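Local coordinates for protein fluvirucin B1 DH domain from module 1 (Actinomadura vulgaris, PDB 6OBV) that probably dehydrates the beta-hydroxyacyl intermediate of the first extension module in the polyketide synthase that builds fluvirucin B1, at residues A[98-103]-A[251-256]; A[130-135]-A[149-154]; A[173-178]-A[194-199]; A[206-211]-A[234-239]. One frame throughout, in Å; residues are numbered along the deposited sequence.

Contact 1 (A[98-103]-A[251-256]); sequences LEELTL and AWNGVE
L98, L101 and T102 pair with V255, W252 and A251 in an antiparallel strand contact that joins strand 97-103 to strand 247-257 about 10 Å from the centre of the chain. L101 and W252 exchange two backbone bonds: W252 N reaches L101 O at 2.7 Å, and L101 N returns one to W252 O at 2.9 Å. L98 and V255 do the same beyond the classic bulge that E99 and E100 form opposite T150, where V255 N lies 2.9 Å from L98 O. Between these pairs G254 N bonds to E99 O at 3.0 Å, from above the carbonyl plane. The positive phi of G254 (63°) suits a residue without CB; with V255 it faces L98 as a G1 bulge, and the chain turns a corner here. In plane at the edge of the indole, L103 CD2 lies 3.2 Å from W252 NE1, a buried nitrogen with no polar partner in the model. Helix 79-92 packs on this tryptophan through T80 and V83. On the other face E100 and N253 run side by side, E100 CG 3.6 Å from N253 ND2. This pairing is consistent with the seam of the double-hotdog fold of polyketide synthase dehydratases.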
loop_
_atom_site.group_PDB
_atom_site.type_symbol
_atom_site.label_atom_id
_atom_site.label_comp_id
_atom_site.label_asym_id
_atom_site.label_seq_id
_atom_site.Cartn_x
_atom_site.Cartn_y
_atom_site.Cartn_z
ATOM N N LEU A 98 -4.697 -4.841 21.312
ATOM C CA LEU A 98 -4.586 -3.381 21.273
ATOM C C LEU A 98 -4.194 -2.879 22.654
ATOM O O LEU A 98 -5.041 -2.602 23.506
ATOM C CB LEU A 98 -5.900 -2.765 20.824
ATOM C CG LEU A 98 -5.846 -1.266 20.570
ATOM C CD1 LEU A 98 -4.661 -0.950 19.683
ATOM C CD2 LEU A 98 -7.161 -0.834 19.916
ATOM N N GLU A 99 -2.883 -2.769 22.890
ATOM C CA GLU A 99 -2.401 -2.367 24.207
ATOM C C GLU A 99 -2.868 -0.957 24.562
ATOM O O GLU A 99 -3.252 -0.684 25.699
ATOM C CB GLU A 99 -0.877 -2.469 24.231
ATOM C CG GLU A 99 -0.177 -1.856 25.425
ATOM C CD GLU A 99 1.333 -2.028 25.330
ATOM O OE1 GLU A 99 1.818 -3.156 25.549
ATOM O OE2 GLU A 99 2.039 -1.049 25.016
ATOM N N GLU A 100 -2.872 -0.059 23.594
ATOM C CA GLU A 100 -3.231 1.330 23.833
ATOM C C GLU A 100 -3.676 1.928 22.503
ATOM O O GLU A 100 -3.098 1.617 21.461
ATOM C CB GLU A 100 -2.037 2.093 24.428
ATOM C CG GLU A 100 -2.356 3.448 25.017
ATOM C CD GLU A 100 -2.379 4.537 23.966
ATOM O OE1 GLU A 100 -3.159 5.507 24.124
ATOM O OE2 GLU A 100 -1.620 4.409 22.975
ATOM N N LEU A 101 -4.723 2.755 22.529
ATOM C CA LEU A 101 -5.060 3.584 21.368
ATOM C C LEU A 101 -5.647 4.909 21.857
ATOM O O LEU A 101 -6.559 4.915 22.692
ATOM C CB LEU A 101 -6.046 2.867 20.442
ATOM C CG LEU A 101 -6.401 3.441 19.064
ATOM C CD1 LEU A 101 -5.354 3.068 18.024
ATOM C CD2 LEU A 101 -7.741 2.916 18.603
ATOM N N THR A 102 -5.106 6.026 21.370
ATOM C CA THR A 102 -5.646 7.351 21.660
ATOM C C THR A 102 -6.290 7.891 20.395
ATOM O O THR A 102 -5.697 7.799 19.312
ATOM C CB THR A 102 -4.571 8.324 22.158
ATOM O OG1 THR A 102 -3.860 7.748 23.255
ATOM C CG2 THR A 102 -5.198 9.623 22.635
ATOM N N LEU A 103 -7.513 8.422 20.527
ATOM C CA LEU A 103 -8.139 9.132 19.420
ATOM C C LEU A 103 -7.618 10.563 19.416
ATOM O O LEU A 103 -7.666 11.257 20.435
ATOM C CB LEU A 103 -9.666 9.110 19.536
ATOM C CG LEU A 103 -10.406 7.762 19.374
ATOM C CD1 LEU A 103 -9.769 6.801 18.319
ATOM C CD2 LEU A 103 -10.638 7.061 20.693
ATOM N N ALA A 251 -9.387 7.386 24.924
ATOM C CA ALA A 251 -8.216 6.527 25.110
ATOM C C ALA A 251 -8.641 5.124 25.504
ATOM O O ALA A 251 -9.496 4.948 26.383
ATOM C CB ALA A 251 -7.270 7.094 26.171
ATOM N N TRP A 252 -8.031 4.127 24.863
ATOM C CA TRP A 252 -8.319 2.719 25.109
ATOM C C TRP A 252 -7.058 2.036 25.616
ATOM O O TRP A 252 -5.959 2.330 25.135
ATOM C CB TRP A 252 -8.795 2.030 23.831
ATOM C CG TRP A 252 -9.957 2.714 23.148
ATOM C CD1 TRP A 252 -9.929 3.885 22.446
ATOM C CD2 TRP A 252 -11.309 2.246 23.094
ATOM N NE1 TRP A 252 -11.188 4.184 21.969
ATOM C CE2 TRP A 252 -12.052 3.191 22.352
ATOM C CE3 TRP A 252 -11.966 1.118 23.603
ATOM C CZ2 TRP A 252 -13.412 3.039 22.099
ATOM C CZ3 TRP A 252 -13.323 0.975 23.359
ATOM C CH2 TRP A 252 -14.029 1.928 22.612
ATOM N N ASN A 253 -7.206 1.127 26.589
ATOM C CA ASN A 253 -6.097 0.271 27.001
ATOM C C ASN A 253 -6.569 -1.158 27.162
ATOM O O ASN A 253 -7.656 -1.405 27.687
ATOM C CB ASN A 253 -5.449 0.740 28.302
ATOM C CG ASN A 253 -4.931 2.160 28.193
ATOM O OD1 ASN A 253 -5.725 3.106 28.094
ATOM N ND2 ASN A 253 -3.600 2.322 28.172
ATOM N N GLY A 254 -5.737 -2.087 26.709
ATOM C CA GLY A 254 -5.956 -3.505 26.911
ATOM C C GLY A 254 -7.217 -3.964 26.225
ATOM O O GLY A 254 -8.121 -4.474 26.886
ATOM N N VAL A 255 -7.304 -3.766 24.911
ATOM C CA VAL A 255 -8.459 -4.190 24.125
ATOM C C VAL A 255 -8.108 -5.523 23.487
ATOM O O VAL A 255 -7.211 -5.607 22.641
ATOM C CB VAL A 255 -8.852 -3.147 23.073
ATOM C CG1 VAL A 255 -10.068 -3.633 22.273
ATOM C CG2 VAL A 255 -9.179 -1.836 23.744
ATOM N N GLU A 256 -8.792 -6.575 23.916
ATOM C CA GLU A 256 -8.661 -7.893 23.319
ATOM C C GLU A 256 -9.986 -8.300 22.705
ATOM O O GLU A 256 -11.022 -8.310 23.381
ATOM C CB GLU A 256 -8.253 -8.946 24.344
ATOM C CG GLU A 256 -6.773 -9.156 24.452
ATOM C CD GLU A 256 -6.418 -10.079 25.582
ATOM O OE1 GLU A 256 -6.405 -9.610 26.741
ATOM O OE2 GLU A 256 -6.160 -11.269 25.309
#

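Contact 2 (A[130-135]-A[149-154]); sequences REVAVH and GTLTAT
R130 and V132 pair with L151 and G149 across the beta hairpin made by strands 130-137 and 144-152, probably part of the first hotdog of the dehydratase fold. The short strand segments lie at 133°, a marked twist, and pairing continues toward the hairpin end, where V134 bonds to H146 and A147. R130 N donates to L151 O at 2.9 Å, and L151 N to R130 O at 2.7 Å. T150 rests its CG2 methyl 3.5 Å from R130 O. The branched V132 and L151 suit a buried face: their side chains cross at about a right angle, with L151 CD1 3.7 Å from V132 CB. V119 and V121 of strand 115-121 and L98 of strand 97-103 extend this apolar layer. R130 leads its long chain away, and its NH1 bonds to T122 O. H135 packs on P47 of the second subunit. G149 (phi -170°, psi -145°) holds a conformation most accessible to glycine; a side chain there would point to the face of V132, whose CG1 comes 3.7 Å from G149 C. In the same pair V132 N donates to G149 O at 3.2 Å, from well above the plane of that carbonyl.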
loop_
_atom_site.group_PDB
_atom_site.type_symbol
_atom_site.label_atom_id
_atom_site.label_comp_id
_atom_site.label_asym_id
_atom_site.label_seq_id
_atom_site.Cartn_x
_atom_site.Cartn_y
_atom_site.Cartn_z
ATOM N N ARG A 130 4.285 -3.353 18.478
ATOM C CA ARG A 130 4.195 -2.636 17.209
ATOM C C ARG A 130 3.407 -1.349 17.400
ATOM O O ARG A 130 2.427 -1.316 18.161
ATOM C CB ARG A 130 3.511 -3.481 16.132
ATOM C CG ARG A 130 4.242 -4.749 15.754
ATOM C CD ARG A 130 3.509 -5.440 14.623
ATOM N NE ARG A 130 4.086 -6.729 14.220
ATOM C CZ ARG A 130 4.867 -6.891 13.158
ATOM N NH1 ARG A 130 5.209 -5.845 12.404
ATOM N NH2 ARG A 130 5.317 -8.095 12.857
ATOM N N GLU A 131 3.842 -0.289 16.718
ATOM C CA GLU A 131 3.104 0.963 16.706
ATOM C C GLU A 131 2.086 0.912 15.577
ATOM O O GLU A 131 2.351 0.351 14.509
ATOM C CB GLU A 131 4.032 2.164 16.525
ATOM C CG GLU A 131 4.762 2.585 17.767
ATOM C CD GLU A 131 5.903 1.629 18.112
ATOM O OE1 GLU A 131 6.846 1.485 17.292
ATOM O OE2 GLU A 131 5.846 1.008 19.203
ATOM N N VAL A 132 0.908 1.470 15.833
ATOM C CA VAL A 132 -0.175 1.484 14.862
ATOM C C VAL A 132 -0.704 2.903 14.807
ATOM O O VAL A 132 -0.630 3.646 15.792
ATOM C CB VAL A 132 -1.290 0.474 15.215
ATOM C CG1 VAL A 132 -1.954 0.841 16.525
ATOM C CG2 VAL A 132 -2.324 0.344 14.071
ATOM N N ALA A 133 -1.171 3.299 13.623
ATOM C CA ALA A 133 -1.726 4.622 13.379
ATOM C C ALA A 133 -2.817 4.474 12.330
ATOM O O ALA A 133 -2.712 3.622 11.451
ATOM C CB ALA A 133 -0.640 5.615 12.916
ATOM N N VAL A 134 -3.890 5.265 12.448
ATOM C CA VAL A 134 -4.955 5.298 11.439
ATOM C C VAL A 134 -5.007 6.704 10.847
ATOM O O VAL A 134 -5.157 7.686 11.584
ATOM C CB VAL A 134 -6.330 4.905 12.013
ATOM C CG1 VAL A 134 -7.378 4.838 10.892
ATOM C CG2 VAL A 134 -6.282 3.554 12.715
ATOM N N HIS A 135 -4.871 6.800 9.523
ATOM C CA HIS A 135 -5.000 8.029 8.751
ATOM C C HIS A 135 -6.225 7.959 7.841
ATOM O O HIS A 135 -6.675 6.881 7.451
ATOM C CB HIS A 135 -3.745 8.279 7.901
ATOM C CG HIS A 135 -2.522 8.583 8.710
ATOM N ND1 HIS A 135 -1.787 7.604 9.348
ATOM C CD2 HIS A 135 -1.916 9.758 8.998
ATOM C CE1 HIS A 135 -0.777 8.162 9.984
ATOM N NE2 HIS A 135 -0.831 9.468 9.788
ATOM N N GLY A 149 -1.529 4.265 18.450
ATOM C CA GLY A 149 -1.316 3.493 19.657
ATOM C C GLY A 149 -0.308 2.381 19.517
ATOM O O GLY A 149 0.681 2.527 18.793
ATOM N N THR A 150 -0.552 1.264 20.210
ATOM C CA THR A 150 0.409 0.175 20.297
ATOM C C THR A 150 -0.309 -1.164 20.328
ATOM O O THR A 150 -1.259 -1.360 21.101
ATOM C CB THR A 150 1.289 0.328 21.538
ATOM O OG1 THR A 150 2.061 1.525 21.419
ATOM C CG2 THR A 150 2.223 -0.852 21.670
ATOM N N LEU A 151 0.150 -2.071 19.478
ATOM C CA LEU A 151 -0.275 -3.459 19.462
ATOM C C LEU A 151 0.780 -4.327 20.131
ATOM O O LEU A 151 1.977 -4.042 20.055
ATOM C CB LEU A 151 -0.502 -3.933 18.028
ATOM C CG LEU A 151 -1.583 -3.160 17.270
ATOM C CD1 LEU A 151 -1.324 -3.142 15.744
ATOM C CD2 LEU A 151 -2.956 -3.754 17.597
ATOM N N THR A 152 0.320 -5.389 20.795
ATOM C CA THR A 152 1.192 -6.372 21.423
ATOM C C THR A 152 0.626 -7.756 21.137
ATOM O O THR A 152 -0.512 -7.900 20.686
ATOM C CB THR A 152 1.342 -6.129 22.943
ATOM O OG1 THR A 152 2.273 -7.065 23.497
ATOM C CG2 THR A 152 0.012 -6.288 23.679
ATOM N N ALA A 153 1.443 -8.781 21.357
ATOM C CA ALA A 153 0.936 -10.145 21.318
ATOM C C ALA A 153 0.541 -10.649 22.697
ATOM O O ALA A 153 -0.114 -11.694 22.794
ATOM C CB ALA A 153 1.970 -11.084 20.703
ATOM N N THR A 154 0.912 -9.929 23.754
ATOM C CA THR A 154 0.613 -10.345 25.117
ATOM C C THR A 154 -0.893 -10.327 25.358
ATOM O O THR A 154 -1.543 -9.284 25.219
ATOM C CB THR A 154 1.320 -9.434 26.122
ATOM O OG1 THR A 154 2.598 -9.044 25.608
ATOM C CG2 THR A 154 1.526 -10.168 27.434
#

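Contact 3 (A[173-178]-A[194-199]); sequences VDVSGH and QGLKRA
H178 and L196 cross at about a right angle, with the leucine methyl CD2 3.7 Å from H178 CD2 and approaching the imidazole obliquely. The histidine ring reaches the leucine because its CG is anti to the backbone N (chi1 -171°), which carries the ring from the start of helix 178-185 toward the strand. Further along, V175 of the loop packs on the strand and splits its two methyls. CG1 turns to the small side chain of A199, 4.0 Å from its CB, while CG2 rests 3.5 Å from K197 O, so a short beta-branched residue suits the site. The strand, 196-202, lies near one edge of what is probably the second hotdog of the dehydratase fold, and the loop 173-178 closes over that margin. V173 N gives the one direct polar link, a bent bond of 3.0 Å to A199 O, and a water bridges V173 O with A199 N. D174 OD1 accepts both S176 N, at 2.9 Å, and S176 OG, which reach it from the same face of the carboxylate; the first of these bonds makes an Asx turn. A type I turn follows from V175 to H178, and G177 stands at the N-cap of the helix. Toward the neighbouring strand 205-211, K197 and R198 form a classic bulge opposite E209, and the R198 guanidinium carries K197 CB on one face while it forms salt bridges to E209 and E211. K197 folds back on its own chain, where its NZ bonds to Q194 O at 3.1 Å.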
loop_
_atom_site.group_PDB
_atom_site.type_symbol
_atom_site.label_atom_id
_atom_site.label_comp_id
_atom_site.label_asym_id
_atom_site.label_seq_id
_atom_site.Cartn_x
_atom_site.Cartn_y
_atom_site.Cartn_z
ATOM N N VAL A 173 -33.545 -1.878 34.931
ATOM C CA VAL A 173 -33.692 -0.449 34.694
ATOM C C VAL A 173 -34.597 -0.255 33.486
ATOM O O VAL A 173 -34.428 -0.936 32.469
ATOM C CB VAL A 173 -32.324 0.216 34.459
ATOM C CG1 VAL A 173 -32.496 1.654 33.964
ATOM C CG2 VAL A 173 -31.509 0.159 35.738
ATOM N N ASP A 174 -35.556 0.665 33.595
ATOM C CA ASP A 174 -36.349 1.075 32.437
ATOM C C ASP A 174 -35.483 1.929 31.519
ATOM O O ASP A 174 -35.103 3.046 31.883
ATOM C CB ASP A 174 -37.587 1.851 32.885
ATOM C CG ASP A 174 -38.583 2.072 31.753
ATOM O OD1 ASP A 174 -38.217 1.820 30.586
ATOM O OD2 ASP A 174 -39.740 2.476 32.030
ATOM N N VAL A 175 -35.165 1.415 30.331
ATOM C CA VAL A 175 -34.411 2.178 29.347
ATOM C C VAL A 175 -35.294 2.601 28.170
ATOM O O VAL A 175 -34.789 2.905 27.106
ATOM C CB VAL A 175 -33.159 1.414 28.862
ATOM C CG1 VAL A 175 -32.224 1.109 30.022
ATOM C CG2 VAL A 175 -33.535 0.131 28.143
ATOM N N SER A 176 -36.616 2.656 28.346
ATOM C CA SER A 176 -37.471 2.954 27.199
ATOM C C SER A 176 -37.279 4.388 26.696
ATOM O O SER A 176 -37.309 4.617 25.483
ATOM C CB SER A 176 -38.937 2.671 27.540
ATOM O OG SER A 176 -39.401 3.451 28.623
ATOM N N GLY A 177 -37.079 5.353 27.588
ATOM C CA GLY A 177 -36.745 6.712 27.203
ATOM C C GLY A 177 -35.261 7.022 27.081
ATOM O O GLY A 177 -34.899 8.187 26.876
ATOM N N HIS A 178 -34.391 6.011 27.168
ATOM C CA HIS A 178 -32.954 6.258 27.269
ATOM C C HIS A 178 -32.409 6.992 26.045
ATOM O O HIS A 178 -31.701 8.000 26.174
ATOM C CB HIS A 178 -32.219 4.932 27.468
ATOM C CG HIS A 178 -30.770 5.097 27.786
ATOM N ND1 HIS A 178 -30.327 5.513 29.022
ATOM C CD2 HIS A 178 -29.664 4.933 27.024
ATOM C CE1 HIS A 178 -29.006 5.584 29.009
ATOM N NE2 HIS A 178 -28.581 5.245 27.807
ATOM N N GLN A 194 -28.616 2.421 18.034
ATOM C CA GLN A 194 -29.509 2.314 19.194
ATOM C C GLN A 194 -29.620 0.878 19.689
ATOM O O GLN A 194 -30.710 0.385 19.944
ATOM C CB GLN A 194 -30.882 2.872 18.842
ATOM C CG GLN A 194 -30.885 4.383 18.582
ATOM C CD GLN A 194 -32.195 4.872 17.997
ATOM O OE1 GLN A 194 -33.185 4.142 17.962
ATOM N NE2 GLN A 194 -32.201 6.111 17.520
ATOM N N GLY A 195 -28.477 0.212 19.885
ATOM C CA GLY A 195 -28.464 -1.205 20.202
ATOM C C GLY A 195 -28.724 -1.588 21.646
ATOM O O GLY A 195 -28.867 -2.779 21.919
ATOM N N LEU A 196 -28.768 -0.647 22.582
ATOM C CA LEU A 196 -28.995 -1.006 23.980
ATOM C C LEU A 196 -30.448 -1.412 24.173
ATOM O O LEU A 196 -31.360 -0.618 23.911
ATOM C CB LEU A 196 -28.644 0.164 24.892
ATOM C CG LEU A 196 -29.015 -0.003 26.367
ATOM C CD1 LEU A 196 -28.250 -1.164 26.975
ATOM C CD2 LEU A 196 -28.779 1.295 27.158
ATOM N N LYS A 197 -30.673 -2.647 24.619
ATOM C CA LYS A 197 -32.027 -3.169 24.759
ATOM C C LYS A 197 -32.468 -3.334 26.206
ATOM O O LYS A 197 -33.596 -2.958 26.553
ATOM C CB LYS A 197 -32.154 -4.516 24.029
ATOM C CG LYS A 197 -31.797 -4.481 22.538
ATOM C CD LYS A 197 -32.662 -3.484 21.765
ATOM C CE LYS A 197 -32.129 -3.238 20.357
ATOM N NZ LYS A 197 -32.665 -1.982 19.756
ATOM N N ARG A 198 -31.605 -3.895 27.056
ATOM C CA ARG A 198 -31.911 -4.152 28.455
ATOM C C ARG A 198 -30.684 -3.827 29.291
ATOM O O ARG A 198 -29.546 -3.982 28.834
ATOM C CB ARG A 198 -32.329 -5.608 28.698
ATOM C CG ARG A 198 -33.749 -5.925 28.295
ATOM C CD ARG A 198 -33.887 -7.394 27.931
ATOM N NE ARG A 198 -32.842 -7.777 26.985
ATOM C CZ ARG A 198 -33.000 -7.855 25.663
ATOM N NH1 ARG A 198 -34.187 -7.589 25.105
ATOM N NH2 ARG A 198 -31.963 -8.201 24.900
ATOM N N ALA A 199 -30.923 -3.396 30.532
ATOM C CA ALA A 199 -29.837 -3.016 31.420
ATOM C C ALA A 199 -30.235 -3.232 32.875
ATOM O O ALA A 199 -31.397 -3.058 33.250
ATOM C CB ALA A 199 -29.428 -1.560 31.206
HETATM O O HOH W 1 -33.941 -2.820 30.867
#

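Contact 4 (A[206-211]-A[234-239]); sequences VFAEVE and LHATGL
A236 O accepts the backbone bond of L239 N at 3.2 Å, and V206 lays its CG1 methyl 3.5 Å from the same oxygen. The bond closes a turn that leads into the short, weakly bonded helix 238-241, and the valine packs against that turn. The contact is otherwise apolar, with no hydrogen bond passing between the two segments. A236 CB touches two side chains of strand 205-211: V206 CG1 is 3.7 Å away, and A208 CB also 3.7 Å. V206 and A208 alternate with F207 along the strand, so both face the helical segment while F207 turns to the other side, where it stacks on H268. Alanine suits both A208 and A236 because a single methyl lets strand and helical turn approach closely, with alpha carbons 6.4 Å apart for this pair. V206 can reach further because its CG1 stands anti to the backbone N (chi1 -173°), and L239 touches that methyl more loosely with CD1, at 4.4 Å. A sheet wrapped round a central helix is the hotdog plan, and this contact is consistent with the sheet of the second hotdog meeting the irregular end of that helical region. The residue before A236 is H235, whose side chain leaves the strand alone. Its NE2 bonds to D231 OD2 and its ND1 to Y179 OH, and its ring stacks on Y189. D231 and H235 have the four-residue spacing of the D-x-x-x-Q/H motif of such dehydratases. T237 points away from the strand and packs against A269 of strand 264-271, which borders 205-211.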
loop_
_atom_site.group_PDB
_atom_site.type_symbol
_atom_site.label_atom_id
_atom_site.label_comp_id
_atom_site.label_asym_id
_atom_site.label_seq_id
_atom_site.Cartn_x
_atom_site.Cartn_y
_atom_site.Cartn_z
ATOM N N VAL A 206 -22.765 -1.769 35.840
ATOM C CA VAL A 206 -23.885 -1.871 34.914
ATOM C C VAL A 206 -23.745 -3.149 34.100
ATOM O O VAL A 206 -22.642 -3.527 33.686
ATOM C CB VAL A 206 -23.968 -0.658 33.966
ATOM C CG1 VAL A 206 -25.249 -0.709 33.133
ATOM C CG2 VAL A 206 -23.900 0.616 34.748
ATOM N N PHE A 207 -24.876 -3.785 33.839
ATOM C CA PHE A 207 -24.968 -4.926 32.955
ATOM C C PHE A 207 -25.942 -4.578 31.840
ATOM O O PHE A 207 -26.968 -3.934 32.082
ATOM C CB PHE A 207 -25.434 -6.144 33.725
ATOM C CG PHE A 207 -24.555 -6.490 34.875
ATOM C CD1 PHE A 207 -23.409 -7.263 34.684
ATOM C CD2 PHE A 207 -24.864 -6.054 36.157
ATOM C CE1 PHE A 207 -22.569 -7.575 35.751
ATOM C CE2 PHE A 207 -24.034 -6.372 37.236
ATOM C CZ PHE A 207 -22.886 -7.135 37.032
ATOM N N ALA A 208 -25.625 -4.994 30.620
ATOM C CA ALA A 208 -26.418 -4.603 29.465
ATOM C C ALA A 208 -26.518 -5.766 28.498
ATOM O O ALA A 208 -25.653 -6.646 28.450
ATOM C CB ALA A 208 -25.817 -3.388 28.740
ATOM N N GLU A 209 -27.599 -5.770 27.734
ATOM C CA GLU A 209 -27.697 -6.583 26.535
ATOM C C GLU A 209 -27.906 -5.639 25.366
ATOM O O GLU A 209 -28.732 -4.723 25.445
ATOM C CB GLU A 209 -28.830 -7.595 26.632
ATOM C CG GLU A 209 -28.661 -8.568 27.759
ATOM C CD GLU A 209 -29.773 -9.608 27.816
ATOM O OE1 GLU A 209 -30.766 -9.470 27.067
ATOM O OE2 GLU A 209 -29.645 -10.568 28.610
ATOM N N VAL A 210 -27.134 -5.855 24.300
ATOM C CA VAL A 210 -27.057 -4.963 23.150
ATOM C C VAL A 210 -27.156 -5.810 21.883
ATOM O O VAL A 210 -26.496 -6.850 21.783
ATOM C CB VAL A 210 -25.740 -4.164 23.159
ATOM C CG1 VAL A 210 -25.755 -3.127 22.071
ATOM C CG2 VAL A 210 -25.508 -3.534 24.508
ATOM N N GLU A 211 -27.986 -5.377 20.925
ATOM C CA GLU A 211 -28.228 -6.134 19.699
ATOM C C GLU A 211 -28.212 -5.205 18.491
ATOM O O GLU A 211 -28.774 -4.106 18.542
ATOM C CB GLU A 211 -29.578 -6.868 19.726
ATOM C CG GLU A 211 -29.933 -7.597 21.032
ATOM C CD GLU A 211 -31.431 -7.856 21.178
ATOM O OE1 GLU A 211 -32.165 -7.750 20.170
ATOM O OE2 GLU A 211 -31.874 -8.162 22.303
ATOM N N LEU A 234 -21.245 0.669 24.964
ATOM C CA LEU A 234 -20.838 1.746 25.844
ATOM C C LEU A 234 -22.007 2.577 26.343
ATOM O O LEU A 234 -21.819 3.391 27.252
ATOM C CB LEU A 234 -19.845 2.670 25.130
ATOM C CG LEU A 234 -18.712 2.030 24.339
ATOM C CD1 LEU A 234 -17.879 3.119 23.684
ATOM C CD2 LEU A 234 -17.867 1.158 25.251
ATOM N N HIS A 235 -23.199 2.394 25.772
ATOM C CA HIS A 235 -24.312 3.290 26.076
ATOM C C HIS A 235 -24.855 3.107 27.489
ATOM O O HIS A 235 -25.373 4.064 28.070
ATOM C CB HIS A 235 -25.418 3.083 25.048
ATOM C CG HIS A 235 -24.996 3.466 23.667
ATOM N ND1 HIS A 235 -25.829 3.378 22.576
ATOM C CD2 HIS A 235 -23.815 3.947 23.206
ATOM C CE1 HIS A 235 -25.181 3.789 21.498
ATOM N NE2 HIS A 235 -23.955 4.136 21.853
ATOM N N ALA A 236 -24.757 1.912 28.055
ATOM C CA ALA A 236 -25.376 1.670 29.355
ATOM C C ALA A 236 -24.584 2.271 30.509
ATOM O O ALA A 236 -25.133 2.413 31.608
ATOM C CB ALA A 236 -25.541 0.172 29.585
ATOM N N THR A 237 -23.322 2.647 30.281
ATOM C CA THR A 237 -22.473 3.140 31.362
ATOM C C THR A 237 -22.945 4.478 31.901
ATOM O O THR A 237 -22.672 4.801 33.064
ATOM C CB THR A 237 -21.036 3.273 30.884
ATOM O OG1 THR A 237 -21.036 3.824 29.567
ATOM C CG2 THR A 237 -20.394 1.942 30.830
ATOM N N GLY A 238 -23.626 5.280 31.076
ATOM C CA GLY A 238 -24.115 6.578 31.537
ATOM C C GLY A 238 -25.243 6.514 32.549
ATOM O O GLY A 238 -25.563 7.545 33.157
ATOM N N LEU A 239 -25.835 5.331 32.755
ATOM C CA LEU A 239 -26.982 5.207 33.649
ATOM C C LEU A 239 -26.623 5.526 35.091
ATOM O O LEU A 239 -27.487 5.957 35.866
ATOM C CB LEU A 239 -27.561 3.801 33.550
ATOM C CG LEU A 239 -28.259 3.549 32.209
ATOM C CD1 LEU A 239 -28.395 2.062 31.910
ATOM C CD2 LEU A 239 -29.628 4.227 32.174
#

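Overall arrangement
Contact 1 closes a long loop of the chain, and the other three are nested inside it, contact 2 first, then contacts 3 and 4. Contacts 1 and 2 have centres about 9 Å apart and share the neighbouring strands 97-103 and 144-152, probably within the first hotdog. Contacts 3 and 4, with centres about 8 Å apart, share the neighbouring strands 196-202 and 205-211, probably in the second; G195 O of one packs on V210 CG1 of the other. Contacts 2 and 3 lie on opposite sides of the chain's centre, about 34 Å between centres. Contact 1 lies between, and W252 also packs on L234 of contact 4, so the seam reaches both halves.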